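Local coordinates for ADP-ribosylation factor guanine nucleotide-exchange factor SEC7 (Saccharomyces cerevisiae, PDB 4OIY), which activates the small GTPase ARF1 at the trans-Golgi network as its guanine nucleotide-exchange factor, here represented by its Sec7 domain, and so supports vesicle budding, at residues I73-V78 with M112-E117; F81-M86 with A116-D121; S87-L92 with N184-N189; Y134-S139 with E163-I168. One frame throughout, in Å; residues are numbered along the deposited sequence. Where two conformers were deposited one is given.

Contact 1. Residues I73-V78 with M112-E117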
loop_
_atom_site.group_PDB
_atom_site.type_symbol
_atom_site.label_atom_id
_atom_site.label_comp_id
_atom_site.label_asym_id
_atom_site.label_seq_id
_atom_site.Cartn_x
_atom_site.Cartn_y
_atom_site.Cartn_z
ATOM N N ILE A 73 -8.380 -10.270 3.514
ATOM C CA ILE A 73 -6.948 -10.511 3.317
ATOM C C ILE A 73 -6.209 -9.178 3.245
ATOM O O ILE A 73 -5.132 -9.032 3.821
ATOM C CB ILE A 73 -6.668 -11.348 2.038
ATOM C CG1 ILE A 73 -7.232 -12.766 2.193
ATOM C CG2 ILE A 73 -5.168 -11.425 1.743
ATOM C CD1 ILE A 73 -7.426 -13.500 0.882
ATOM N N MET A 74 -6.769 -8.216 2.520
ATOM C CA MET A 74 -6.149 -6.900 2.415
ATOM C C MET A 74 -6.069 -6.224 3.782
ATOM O O MET A 74 -5.069 -5.605 4.102
ATOM C CB MET A 74 -6.903 -6.023 1.416
ATOM C CG MET A 74 -6.241 -4.683 1.141
ATOM S SD MET A 74 -6.787 -3.382 2.260
ATOM C CE MET A 74 -8.326 -2.983 1.445
ATOM N N HIS A 75 -7.123 -6.340 4.588
ATOM C CA HIS A 75 -7.081 -5.755 5.922
ATOM C C HIS A 75 -5.975 -6.394 6.767
ATOM O O HIS A 75 -5.224 -5.689 7.462
ATOM C CB HIS A 75 -8.440 -5.847 6.592
ATOM C CG HIS A 75 -9.458 -4.926 5.990
ATOM N ND1 HIS A 75 -10.805 -5.016 6.270
ATOM C CD2 HIS A 75 -9.324 -3.904 5.113
ATOM C CE1 HIS A 75 -11.454 -4.078 5.602
ATOM N NE2 HIS A 75 -10.576 -3.387 4.896
ATOM N N ALA A 76 -5.855 -7.715 6.675
ATOM C CA ALA A 76 -4.777 -8.431 7.368
ATOM C C ALA A 76 -3.402 -8.000 6.858
ATOM O O ALA A 76 -2.460 -7.890 7.620
ATOM C CB ALA A 76 -4.934 -9.934 7.208
ATOM N N PHE A 77 -3.295 -7.763 5.562
ATOM C CA PHE A 77 -2.041 -7.332 4.946
ATOM C C PHE A 77 -1.596 -6.001 5.563
ATOM O O PHE A 77 -0.458 -5.871 6.010
ATOM C CB PHE A 77 -2.278 -7.231 3.432
ATOM C CG PHE A 77 -1.091 -6.805 2.613
ATOM C CD1 PHE A 77 -0.205 -7.749 2.114
ATOM C CD2 PHE A 77 -0.920 -5.474 2.263
ATOM C CE1 PHE A 77 0.858 -7.369 1.316
ATOM C CE2 PHE A 77 0.152 -5.084 1.476
ATOM C CZ PHE A 77 1.031 -6.038 0.992
ATOM N N VAL A 78 -2.507 -5.032 5.612
ATOM C CA VAL A 78 -2.207 -3.732 6.224
ATOM C C VAL A 78 -1.871 -3.912 7.707
ATOM O O VAL A 78 -0.974 -3.253 8.214
ATOM C CB VAL A 78 -3.353 -2.706 6.051
ATOM C CG1 VAL A 78 -2.948 -1.352 6.618
ATOM C CG2 VAL A 78 -3.722 -2.556 4.580
ATOM N N MET A 112 -6.586 2.846 1.008
ATOM C CA MET A 112 -6.117 4.063 1.646
ATOM C C MET A 112 -6.850 4.328 2.945
ATOM O O MET A 112 -6.260 4.878 3.875
ATOM C CB MET A 112 -6.183 5.245 0.672
ATOM C CG MET A 112 -5.383 4.989 -0.615
ATOM S SD MET A 112 -3.737 4.261 -0.372
ATOM C CE MET A 112 -3.062 5.580 0.601
ATOM N N LEU A 113 -8.118 3.915 3.035
ATOM C CA LEU A 113 -8.840 4.042 4.306
ATOM C C LEU A 113 -8.258 3.114 5.364
ATOM O O LEU A 113 -8.079 3.525 6.513
ATOM C CB LEU A 113 -10.347 3.815 4.152
ATOM C CG LEU A 113 -11.147 3.946 5.457
ATOM C CD1 LEU A 113 -10.984 5.320 6.094
ATOM C CD2 LEU A 113 -12.610 3.626 5.182
ATOM N N LYS A 114 -7.945 1.877 4.985
ATOM C CA LYS A 114 -7.348 0.938 5.929
ATOM C C LYS A 114 -5.948 1.390 6.339
ATOM O O LYS A 114 -5.585 1.300 7.512
ATOM C CB LYS A 114 -7.296 -0.467 5.343
ATOM C CG LYS A 114 -6.718 -1.514 6.277
ATOM C CD LYS A 114 -7.532 -1.731 7.545
ATOM C CE LYS A 114 -6.855 -2.781 8.416
ATOM N NZ LYS A 114 -7.470 -2.946 9.757
ATOM N N PHE A 115 -5.162 1.869 5.377
ATOM C CA PHE A 115 -3.864 2.465 5.689
ATOM C C PHE A 115 -4.014 3.581 6.721
ATOM O O PHE A 115 -3.299 3.605 7.724
ATOM C CB PHE A 115 -3.193 3.012 4.432
ATOM C CG PHE A 115 -2.022 3.899 4.721
ATOM C CD1 PHE A 115 -0.788 3.343 5.013
ATOM C CD2 PHE A 115 -2.162 5.278 4.750
ATOM C CE1 PHE A 115 0.286 4.144 5.319
ATOM C CE2 PHE A 115 -1.084 6.090 5.064
ATOM C CZ PHE A 115 0.140 5.514 5.347
ATOM N N ALA A 116 -4.948 4.495 6.477
ATOM C CA ALA A 116 -5.151 5.645 7.365
ATOM C C ALA A 116 -5.531 5.180 8.761
ATOM O O ALA A 116 -5.023 5.699 9.751
ATOM C CB ALA A 116 -6.225 6.570 6.803
ATOM N N GLU A 117 -6.419 4.202 8.843
ATOM C CA GLU A 117 -6.851 3.680 10.136
ATOM C C GLU A 117 -5.691 3.062 10.907
ATOM O O GLU A 117 -5.538 3.307 12.107
ATOM C CB GLU A 117 -8.002 2.692 9.955
ATOM C CG GLU A 117 -9.301 3.387 9.578
ATOM C CD GLU A 117 -10.368 2.446 9.061
ATOM O OE1 GLU A 117 -10.081 1.244 8.887
ATOM O OE2 GLU A 117 -11.501 2.918 8.803
#
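Lys114 lays its aliphatic chain against helix 68-79, packing on both His75 and Val78, at a helix-helix contact within the all-helical Sec7 domain. The segments run in broadly the same direction, their axes inclined by 36° and 9.8 Å apart at closest, and this one long side chain bridges much of the interval. Lys114 CB points at helix 68-79; with CG anti to the backbone N (chi1 -179°), a bend at chi2 (63°) turns the rest of the chain along His75. At the bend, Lys114 CG packs 3.6 Å from Val78 CB, the two side chains running antiparallel alongside each other. One carbon further on, Lys114 CD approaches the imidazole on a slant, 3.7 Å from His75 CD2. Lys114 CE settles 3.5 Å from the backbone O of His75. The methylenes thus do the packing, while the ammonium beyond them is held by a salt bridge with Asp79. Val78 also leans on the backbone of Phe115, with CG1 4.0 Å from CA, while Met74 SD brushes Lys114 CB at 4.3 Å.

Contact 2. Residues F81-M86 with A116-D121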
loop_
_atom_site.group_PDB
_atom_site.type_symbol
_atom_site.label_atom_id
_atom_site.label_comp_id
_atom_site.label_asym_id
_atom_site.label_seq_id
_atom_site.Cartn_x
_atom_site.Cartn_y
_atom_site.Cartn_z
ATOM N N PHE A 81 1.814 -4.365 8.911
ATOM C CA PHE A 81 2.754 -3.253 8.889
ATOM C C PHE A 81 2.872 -2.622 10.265
ATOM O O PHE A 81 1.874 -2.487 10.990
ATOM C CB PHE A 81 2.322 -2.183 7.884
ATOM C CG PHE A 81 2.569 -2.564 6.459
ATOM C CD1 PHE A 81 1.726 -3.459 5.827
ATOM C CD2 PHE A 81 3.645 -2.039 5.754
ATOM C CE1 PHE A 81 1.944 -3.829 4.518
ATOM C CE2 PHE A 81 3.879 -2.415 4.447
ATOM C CZ PHE A 81 3.016 -3.305 3.825
ATOM N N ASP A 82 4.096 -2.237 10.614
ATOM C CA ASP A 82 4.337 -1.460 11.816
ATOM C C ASP A 82 4.700 -0.043 11.407
ATOM O O ASP A 82 5.818 0.213 10.979
ATOM C CB ASP A 82 5.456 -2.086 12.650
ATOM C CG ASP A 82 5.592 -1.445 14.021
ATOM O OD1 ASP A 82 4.818 -0.512 14.335
ATOM O OD2 ASP A 82 6.469 -1.894 14.798
ATOM N N PHE A 83 3.734 0.866 11.527
ATOM C CA PHE A 83 3.942 2.283 11.224
ATOM C C PHE A 83 4.271 3.104 12.465
ATOM O O PHE A 83 4.353 4.324 12.387
ATOM C CB PHE A 83 2.686 2.882 10.576
ATOM C CG PHE A 83 2.240 2.192 9.311
ATOM C CD1 PHE A 83 3.138 1.916 8.281
ATOM C CD2 PHE A 83 0.909 1.860 9.132
ATOM C CE1 PHE A 83 2.712 1.304 7.110
ATOM C CE2 PHE A 83 0.482 1.244 7.963
ATOM C CZ PHE A 83 1.386 0.971 6.953
ATOM N N THR A 84 4.464 2.450 13.607
ATOM C CA THR A 84 4.670 3.182 14.860
ATOM C C THR A 84 5.900 4.091 14.774
ATOM O O THR A 84 6.990 3.640 14.450
ATOM C CB THR A 84 4.813 2.222 16.059
ATOM O OG1 THR A 84 3.682 1.339 16.107
ATOM C CG2 THR A 84 4.886 3.013 17.368
ATOM N N GLY A 85 5.703 5.382 15.040
ATOM C CA GLY A 85 6.795 6.360 15.047
ATOM C C GLY A 85 7.249 6.896 13.698
ATOM O O GLY A 85 8.137 7.751 13.634
ATOM N N MET A 86 6.660 6.401 12.613
ATOM C CA MET A 86 7.011 6.855 11.264
ATOM C C MET A 86 6.242 8.108 10.911
ATOM O O MET A 86 5.108 8.271 11.349
ATOM C CB MET A 86 6.625 5.807 10.225
ATOM C CG MET A 86 7.434 4.537 10.270
ATOM S SD MET A 86 6.974 3.522 8.863
ATOM C CE MET A 86 7.978 2.079 9.188
ATOM N N ALA A 116 -4.948 4.495 6.477
ATOM C CA ALA A 116 -5.151 5.645 7.365
ATOM C C ALA A 116 -5.531 5.180 8.761
ATOM O O ALA A 116 -5.023 5.699 9.751
ATOM C CB ALA A 116 -6.225 6.570 6.803
ATOM N N GLU A 117 -6.419 4.202 8.843
ATOM C CA GLU A 117 -6.851 3.680 10.136
ATOM C C GLU A 117 -5.691 3.062 10.907
ATOM O O GLU A 117 -5.538 3.307 12.107
ATOM C CB GLU A 117 -8.002 2.692 9.955
ATOM C CG GLU A 117 -9.301 3.387 9.578
ATOM C CD GLU A 117 -10.368 2.446 9.061
ATOM O OE1 GLU A 117 -10.081 1.244 8.887
ATOM O OE2 GLU A 117 -11.501 2.918 8.803
ATOM N N ARG A 118 -4.861 2.291 10.217
ATOM C CA ARG A 118 -3.699 1.649 10.835
ATOM C C ARG A 118 -2.710 2.710 11.271
ATOM O O ARG A 118 -2.173 2.654 12.379
ATOM C CB ARG A 118 -3.046 0.668 9.851
ATOM C CG ARG A 118 -1.787 -0.043 10.338
ATOM C CD ARG A 118 -2.122 -1.090 11.370
ATOM N NE ARG A 118 -0.951 -1.867 11.780
ATOM C CZ ARG A 118 -0.934 -2.704 12.813
ATOM N NH1 ARG A 118 -2.022 -2.894 13.549
ATOM N NH2 ARG A 118 0.183 -3.362 13.109
ATOM N N PHE A 119 -2.459 3.686 10.404
ATOM C CA PHE A 119 -1.501 4.732 10.752
ATOM C C PHE A 119 -1.923 5.481 12.014
ATOM O O PHE A 119 -1.101 5.710 12.910
ATOM C CB PHE A 119 -1.290 5.730 9.610
ATOM C CG PHE A 119 -0.268 6.778 9.942
ATOM C CD1 PHE A 119 1.084 6.520 9.775
ATOM C CD2 PHE A 119 -0.652 7.976 10.521
ATOM C CE1 PHE A 119 2.030 7.459 10.131
ATOM C CE2 PHE A 119 0.295 8.921 10.880
ATOM C CZ PHE A 119 1.634 8.664 10.676
ATOM N N VAL A 120 -3.190 5.859 12.101
ATOM C CA VAL A 120 -3.626 6.618 13.279
ATOM C C VAL A 120 -3.670 5.738 14.528
ATOM O O VAL A 120 -3.394 6.222 15.626
ATOM C CB VAL A 120 -4.951 7.380 13.073
ATOM C CG1 VAL A 120 -4.808 8.393 11.948
ATOM C CG2 VAL A 120 -6.128 6.446 12.864
ATOM N N ASP A 121 -3.983 4.456 14.366
ATOM C CA ASP A 121 -4.034 3.529 15.504
ATOM C C ASP A 121 -2.667 3.407 16.158
ATOM O O ASP A 121 -2.554 3.338 17.390
ATOM C CB ASP A 121 -4.517 2.147 15.058
ATOM C CG ASP A 121 -4.737 1.195 16.227
ATOM O OD1 ASP A 121 -5.369 1.600 17.225
ATOM O OD2 ASP A 121 -4.291 0.038 16.129
#
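Two hydrogen bonds from Arg118 converge on one backbone atom, the carbonyl O of Phe81. The guanidinium comes in side-on, donating from NE at 3.0 Å and from NH2 at 2.8 Å to that oxygen, which sits only 3° out of the guanidinium plane. NE lies in the carbonyl plane, whereas NH2 approaches tilted from it. This fork fixes the rotation of the flat group and pins the start of the loop to the helix. Within the loop, Asp82 OD1 takes both the backbone N of Thr84, at 3.1 Å, and its hydroxyl, making an Asx turn; a type II beta turn from Phe83 to Met86 follows.

These turns belong to the connection between helices 68-79 and 88-96 of the Sec7 fold, laid across helix 105-122. Near its end that helix carries Asp121, which binds magnesium in a structure of this protein. Gln122, the last residue of the helix, and Asn123 after it hydrogen-bond to the backbone of the loop.

Apolar packing centres on Phe83. Arg118 CG rests 3.5 Å from Phe83 CD2, so the stem of the arginine leans on the ring while its head, turned 68° from the ring plane, holds Phe81 O. Phe81 CB covers part of one face of the Phe83 ring. Phe119, its CG anti to the backbone N (chi1 -178°), brings its ring up to the loop, with CD1 4.1 Å from Phe83 CB.

A third kind of contact is aromatic C-H to carbonyl: Met86 O lies near the plane of the Phe119 ring, at its edge, 3.4 Å from CE1.

Contact 3. Residues S87-L92 with N184-N189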
loop_
_atom_site.group_PDB
_atom_site.type_symbol
_atom_site.label_atom_id
_atom_site.label_comp_id
_atom_site.label_asym_id
_atom_site.label_seq_id
_atom_site.Cartn_x
_atom_site.Cartn_y
_atom_site.Cartn_z
ATOM N N SER A 87 6.828 8.969 10.080
ATOM C CA SER A 87 6.042 10.031 9.458
ATOM C C SER A 87 5.022 9.377 8.527
ATOM O O SER A 87 5.202 8.234 8.092
ATOM C CB SER A 87 6.912 10.995 8.666
ATOM O OG SER A 87 7.312 10.439 7.431
ATOM N N ILE A 88 3.949 10.095 8.221
ATOM C CA ILE A 88 2.959 9.544 7.301
ATOM C C ILE A 88 3.589 9.249 5.935
ATOM O O ILE A 88 3.194 8.279 5.268
ATOM C CB ILE A 88 1.698 10.423 7.184
ATOM C CG1 ILE A 88 0.603 9.692 6.388
ATOM C CG2 ILE A 88 2.019 11.769 6.551
ATOM C CD1 ILE A 88 -0.731 10.405 6.378
ATOM N N VAL A 89 4.592 10.037 5.533
ATOM C CA VAL A 89 5.299 9.764 4.273
ATOM C C VAL A 89 6.100 8.458 4.336
ATOM O O VAL A 89 6.065 7.667 3.402
ATOM C CB VAL A 89 6.194 10.951 3.858
ATOM C CG1 VAL A 89 7.168 10.565 2.741
ATOM C CG2 VAL A 89 5.322 12.118 3.440
ATOM N N ASP A 90 6.816 8.226 5.428
ATOM C CA ASP A 90 7.583 6.996 5.551
ATOM C C ASP A 90 6.672 5.778 5.613
ATOM O O ASP A 90 6.969 4.740 5.021
ATOM C CB ASP A 90 8.543 7.075 6.735
ATOM C CG ASP A 90 9.819 7.856 6.392
ATOM O OD1 ASP A 90 10.141 7.999 5.190
ATOM O OD2 ASP A 90 10.493 8.322 7.316
ATOM N N ALA A 91 5.535 5.923 6.285
ATOM C CA ALA A 91 4.536 4.855 6.322
ATOM C C ALA A 91 3.964 4.578 4.940
ATOM O O ALA A 91 3.904 3.435 4.517
ATOM C CB ALA A 91 3.423 5.197 7.299
ATOM N N LEU A 92 3.587 5.636 4.231
ATOM C CA LEU A 92 3.075 5.504 2.865
ATOM C C LEU A 92 4.104 4.868 1.921
ATOM O O LEU A 92 3.749 4.052 1.060
ATOM C CB LEU A 92 2.677 6.876 2.330
ATOM C CG LEU A 92 1.739 6.945 1.130
ATOM C CD1 LEU A 92 0.406 6.306 1.471
ATOM C CD2 LEU A 92 1.565 8.397 0.731
ATOM N N ASN A 184 8.994 18.076 1.694
ATOM C CA ASN A 184 10.424 17.831 1.507
ATOM C C ASN A 184 10.791 16.349 1.566
ATOM O O ASN A 184 11.659 15.895 0.820
ATOM C CB ASN A 184 11.243 18.646 2.514
ATOM C CG ASN A 184 11.196 20.135 2.229
ATOM O OD1 ASN A 184 10.919 20.556 1.108
ATOM N ND2 ASN A 184 11.470 20.940 3.248
ATOM N N GLU A 185 10.114 15.586 2.423
ATOM C CA GLU A 185 10.324 14.142 2.472
ATOM C C GLU A 185 10.037 13.507 1.114
ATOM O O GLU A 185 10.827 12.696 0.621
ATOM C CB GLU A 185 9.459 13.492 3.553
ATOM C CG GLU A 185 9.922 13.821 4.965
ATOM C CD GLU A 185 9.243 12.978 6.025
ATOM O OE1 GLU A 185 9.032 11.777 5.792
ATOM O OE2 GLU A 185 8.936 13.513 7.114
ATOM N N ILE A 186 8.923 13.897 0.501
ATOM C CA ILE A 186 8.564 13.385 -0.819
ATOM C C ILE A 186 9.553 13.885 -1.863
ATOM O O ILE A 186 10.030 13.100 -2.678
ATOM C CB ILE A 186 7.129 13.788 -1.220
ATOM C CG1 ILE A 186 6.102 13.100 -0.309
ATOM C CG2 ILE A 186 6.862 13.463 -2.693
ATOM C CD1 ILE A 186 5.892 11.629 -0.584
ATOM N N ALA A 187 9.841 15.184 -1.844
ATOM C CA ALA A 187 10.749 15.784 -2.831
ATOM C C ALA A 187 12.122 15.115 -2.838
ATOM O O ALA A 187 12.719 14.932 -3.900
ATOM C CB ALA A 187 10.895 17.280 -2.586
ATOM N N ASN A 188 12.616 14.743 -1.660
ATOM C CA ASN A 188 13.977 14.215 -1.543
ATOM C C ASN A 188 14.089 12.716 -1.793
ATOM O O ASN A 188 15.173 12.229 -2.123
ATOM C CB ASN A 188 14.553 14.555 -0.169
ATOM C CG ASN A 188 14.816 16.038 0.004
ATOM O OD1 ASN A 188 14.929 16.781 -0.972
ATOM N ND2 ASN A 188 14.936 16.473 1.251
ATOM N N ASN A 189 12.989 11.986 -1.610
ATOM C CA ASN A 189 12.963 10.542 -1.846
ATOM C C ASN A 189 11.609 10.080 -2.394
ATOM O O ASN A 189 10.643 9.912 -1.645
ATOM C CB ASN A 189 13.320 9.778 -0.565
ATOM C CG ASN A 189 14.776 9.969 -0.152
ATOM O OD1 ASN A 189 15.691 9.450 -0.798
ATOM N ND2 ASN A 189 14.999 10.725 0.916
HETATM O O HOH W 1 10.751 10.357 3.933
#
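Glu185 reaches from the last helical turns of helix 176-188 to Ser87 at the start of helix 88-96. Its CB packs on Val89, 3.8 Å from CG1, the two side chains passing in opposite directions. CG stands beside the backbone N (chi1 -71°), and from there the chain runs out extended and delivers the carboxylate to the serine. CD comes within 3.5 Å of Ser87 OG. At the tip the two oxygens play different parts. OE1 accepts from Ser87 OG at 2.7 Å through its syn lone pair, and also lies against Val89 CB. OE2 rests 3.6 Å from Ser87 CB.

A water is the second donor to Glu185 OE1, with its oxygen 2.9 Å away. The same water donates to Asp90 OD1 at 2.7 Å. It joins two carboxylates that would otherwise probably repel each other; Asp90 is further compensated by a salt bridge with Arg93. Next to these polar groups the contact is apolar: Val89 CG1 meets Ile186 CD1 at 3.7 Å, and Leu140 and Leu182 back the valine.

Ser87 OG works in both directions, donating to the glutamate and accepting from Asp90 N with a nearly straight N-H...O angle of 165°. The carboxylate thus helps hold the hydroxyl in its capping position, and the serine is a classic helix N-cap, here anchored to the C-terminal helix of the Sec7 domain.

Contact 4. Residues Y134-S139 with E163-I168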
loop_
_atom_site.group_PDB
_atom_site.type_symbol
_atom_site.label_atom_id
_atom_site.label_comp_id
_atom_site.label_asym_id
_atom_site.label_seq_id
_atom_site.Cartn_x
_atom_site.Cartn_y
_atom_site.Cartn_z
ATOM N N TYR A 134 -6.302 9.911 5.747
ATOM C CA TYR A 134 -6.864 9.410 4.499
ATOM C C TYR A 134 -6.707 10.430 3.373
ATOM O O TYR A 134 -6.106 10.142 2.350
ATOM C CB TYR A 134 -8.341 9.057 4.709
ATOM C CG TYR A 134 -9.129 8.633 3.478
ATOM C CD1 TYR A 134 -8.938 7.389 2.890
ATOM C CD2 TYR A 134 -10.125 9.449 2.956
ATOM C CE1 TYR A 134 -9.687 6.992 1.797
ATOM C CE2 TYR A 134 -10.873 9.059 1.859
ATOM C CZ TYR A 134 -10.653 7.830 1.284
ATOM O OH TYR A 134 -11.413 7.443 0.194
ATOM N N VAL A 135 -7.231 11.641 3.568
ATOM C CA VAL A 135 -7.157 12.637 2.498
ATOM C C VAL A 135 -5.734 13.109 2.236
ATOM O O VAL A 135 -5.357 13.372 1.092
ATOM C CB VAL A 135 -8.090 13.849 2.712
ATOM C CG1 VAL A 135 -9.539 13.396 2.810
ATOM C CG2 VAL A 135 -7.667 14.677 3.915
ATOM N N LEU A 136 -4.935 13.210 3.297
ATOM C CA LEU A 136 -3.550 13.631 3.150
ATOM C C LEU A 136 -2.774 12.632 2.303
ATOM O O LEU A 136 -1.918 13.023 1.519
ATOM C CB LEU A 136 -2.897 13.802 4.522
ATOM C CG LEU A 136 -1.439 14.274 4.541
ATOM C CD1 LEU A 136 -1.275 15.559 3.746
ATOM C CD2 LEU A 136 -0.977 14.471 5.974
ATOM N N SER A 137 -3.095 11.345 2.443
ATOM C CA SER A 137 -2.409 10.308 1.678
ATOM C C SER A 137 -2.594 10.492 0.172
ATOM O O SER A 137 -1.661 10.313 -0.589
ATOM C CB SER A 137 -2.873 8.920 2.112
ATOM O OG SER A 137 -2.490 8.681 3.448
ATOM N N TYR A 138 -3.797 10.869 -0.265
ATOM C CA TYR A 138 -4.012 11.145 -1.692
ATOM C C TYR A 138 -3.223 12.355 -2.174
ATOM O O TYR A 138 -2.675 12.356 -3.269
ATOM C CB TYR A 138 -5.494 11.361 -2.014
ATOM C CG TYR A 138 -6.275 10.083 -1.965
ATOM C CD1 TYR A 138 -6.379 9.270 -3.088
ATOM C CD2 TYR A 138 -6.881 9.669 -0.794
ATOM C CE1 TYR A 138 -7.077 8.077 -3.036
ATOM C CE2 TYR A 138 -7.588 8.495 -0.736
ATOM C CZ TYR A 138 -7.682 7.701 -1.862
ATOM O OH TYR A 138 -8.380 6.523 -1.793
ATOM N N SER A 139 -3.153 13.383 -1.332
ATOM C CA SER A 139 -2.398 14.574 -1.685
ATOM C C SER A 139 -0.910 14.250 -1.808
ATOM O O SER A 139 -0.223 14.789 -2.673
ATOM C CB SER A 139 -2.631 15.670 -0.649
ATOM O OG SER A 139 -1.941 16.842 -0.998
ATOM N N GLU A 163 -2.231 24.509 -0.333
ATOM C CA GLU A 163 -3.610 24.810 -0.729
ATOM C C GLU A 163 -4.480 23.554 -0.828
ATOM O O GLU A 163 -5.641 23.548 -0.405
ATOM C CB GLU A 163 -3.632 25.553 -2.060
ATOM C CG GLU A 163 -3.076 26.966 -1.980
ATOM C CD GLU A 163 -2.874 27.592 -3.342
ATOM O OE1 GLU A 163 -3.421 27.063 -4.331
ATOM O OE2 GLU A 163 -2.161 28.618 -3.419
ATOM N N ASN A 164 -3.896 22.496 -1.374
ATOM C CA ASN A 164 -4.604 21.239 -1.598
ATOM C C ASN A 164 -5.050 20.558 -0.302
ATOM O O ASN A 164 -5.947 19.711 -0.317
ATOM C CB ASN A 164 -3.744 20.285 -2.427
ATOM C CG ASN A 164 -3.624 20.715 -3.879
ATOM O OD1 ASN A 164 -4.370 21.579 -4.357
ATOM N ND2 ASN A 164 -2.694 20.101 -4.597
ATOM N N ASN A 165 -4.438 20.938 0.813
ATOM C CA ASN A 165 -4.764 20.352 2.108
ATOM C C ASN A 165 -5.456 21.310 3.069
ATOM O O ASN A 165 -5.561 21.028 4.263
ATOM C CB ASN A 165 -3.502 19.784 2.726
ATOM C CG ASN A 165 -3.010 18.572 1.969
ATOM O OD1 ASN A 165 -3.657 17.532 1.996
ATOM N ND2 ASN A 165 -1.882 18.700 1.279
ATOM N N GLU A 166 -5.958 22.426 2.556
ATOM C CA GLU A 166 -6.683 23.365 3.407
ATOM C C GLU A 166 -7.845 22.664 4.106
ATOM O O GLU A 166 -8.581 21.891 3.492
ATOM C CB GLU A 166 -7.186 24.562 2.601
ATOM C CG GLU A 166 -6.089 25.561 2.284
ATOM C CD GLU A 166 -6.566 26.737 1.452
ATOM O OE1 GLU A 166 -7.794 26.877 1.215
ATOM O OE2 GLU A 166 -5.694 27.529 1.035
ATOM N N GLY A 167 -7.965 22.911 5.405
ATOM C CA GLY A 167 -9.109 22.472 6.188
ATOM C C GLY A 167 -9.167 21.018 6.612
ATOM O O GLY A 167 -10.138 20.614 7.246
ATOM N N ILE A 168 -8.148 20.222 6.294
ATOM C CA ILE A 168 -8.264 18.769 6.462
ATOM C C ILE A 168 -8.134 18.266 7.898
ATOM O O ILE A 168 -8.479 17.120 8.171
ATOM C CB ILE A 168 -7.315 17.962 5.534
ATOM C CG1 ILE A 168 -5.839 18.119 5.934
ATOM C CG2 ILE A 168 -7.565 18.348 4.078
ATOM C CD1 ILE A 168 -4.934 17.092 5.282
#
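Asn165 ND2 has two acceptors: it donates across the contact to Ser139 OG at 2.9 Å, and to the carbonyl O of Phe161 in the preceding helix 158-164. The bond to the serine is bent, with an N-H...O angle of 140°, and the hydroxyl is tilted 26° from the amide plane. Ser139 presents OG anti to its backbone N (chi1 -178°), toward the loop. The other end of the amide meets carbon: Asn165 OD1 lies 3.4 Å from Ser139 CB and 3.6 Å from Leu136 CD1, with the leucine and asparagine side chains at about a right angle.

Ile168 makes the apolar half. Its CG2 packs on Val135 CG2 at 3.7 Å, the two branched side chains lying alongside, while its CD1 reaches Leu136 CB at 3.9 Å. Asn165 and Ile168 are the ends of a type II beta turn, in which Gly167 adopts positive phi, so one turn presents both residues to helix 130-148. Backbone O of Ile168 is hydrogen-bonded to Thr132 on that helix. In Sec7 relatives the corresponding helix helps form the Arf-binding groove; this contact packs the turn after helix 158-164 against it, away from the magnesium site.

Asn165 is buried, and its two ND2 bonds satisfy the amide N-H groups. The chemistry implies one moderately bent polar link beside ordinary aliphatic packing, with valine, leucine and isoleucine held by apolar contact.

How the contacts relate
From the N terminus, the chain opens three contacts in quick succession, at 73-78, 81-86 and 87-92. Contacts 1 and 2 close on overlapping parts of helix 105-122, so both loops end on the same stretch; Phe115 and Phe83 touch where they meet. Contact 3 stays open much longer, crossing both, and closes only at 184-189 near the C terminus. Contact 4 follows contacts 1 and 2 in series, opening on helix 130-148 and closing at 163-168, nested wholly within the loop of contact 3. Together they tie helix 68-79 and the loop after it to helix 105-122, helix 88-96 to helix 176-188, and helix 130-148 to the turn after helix 158-164.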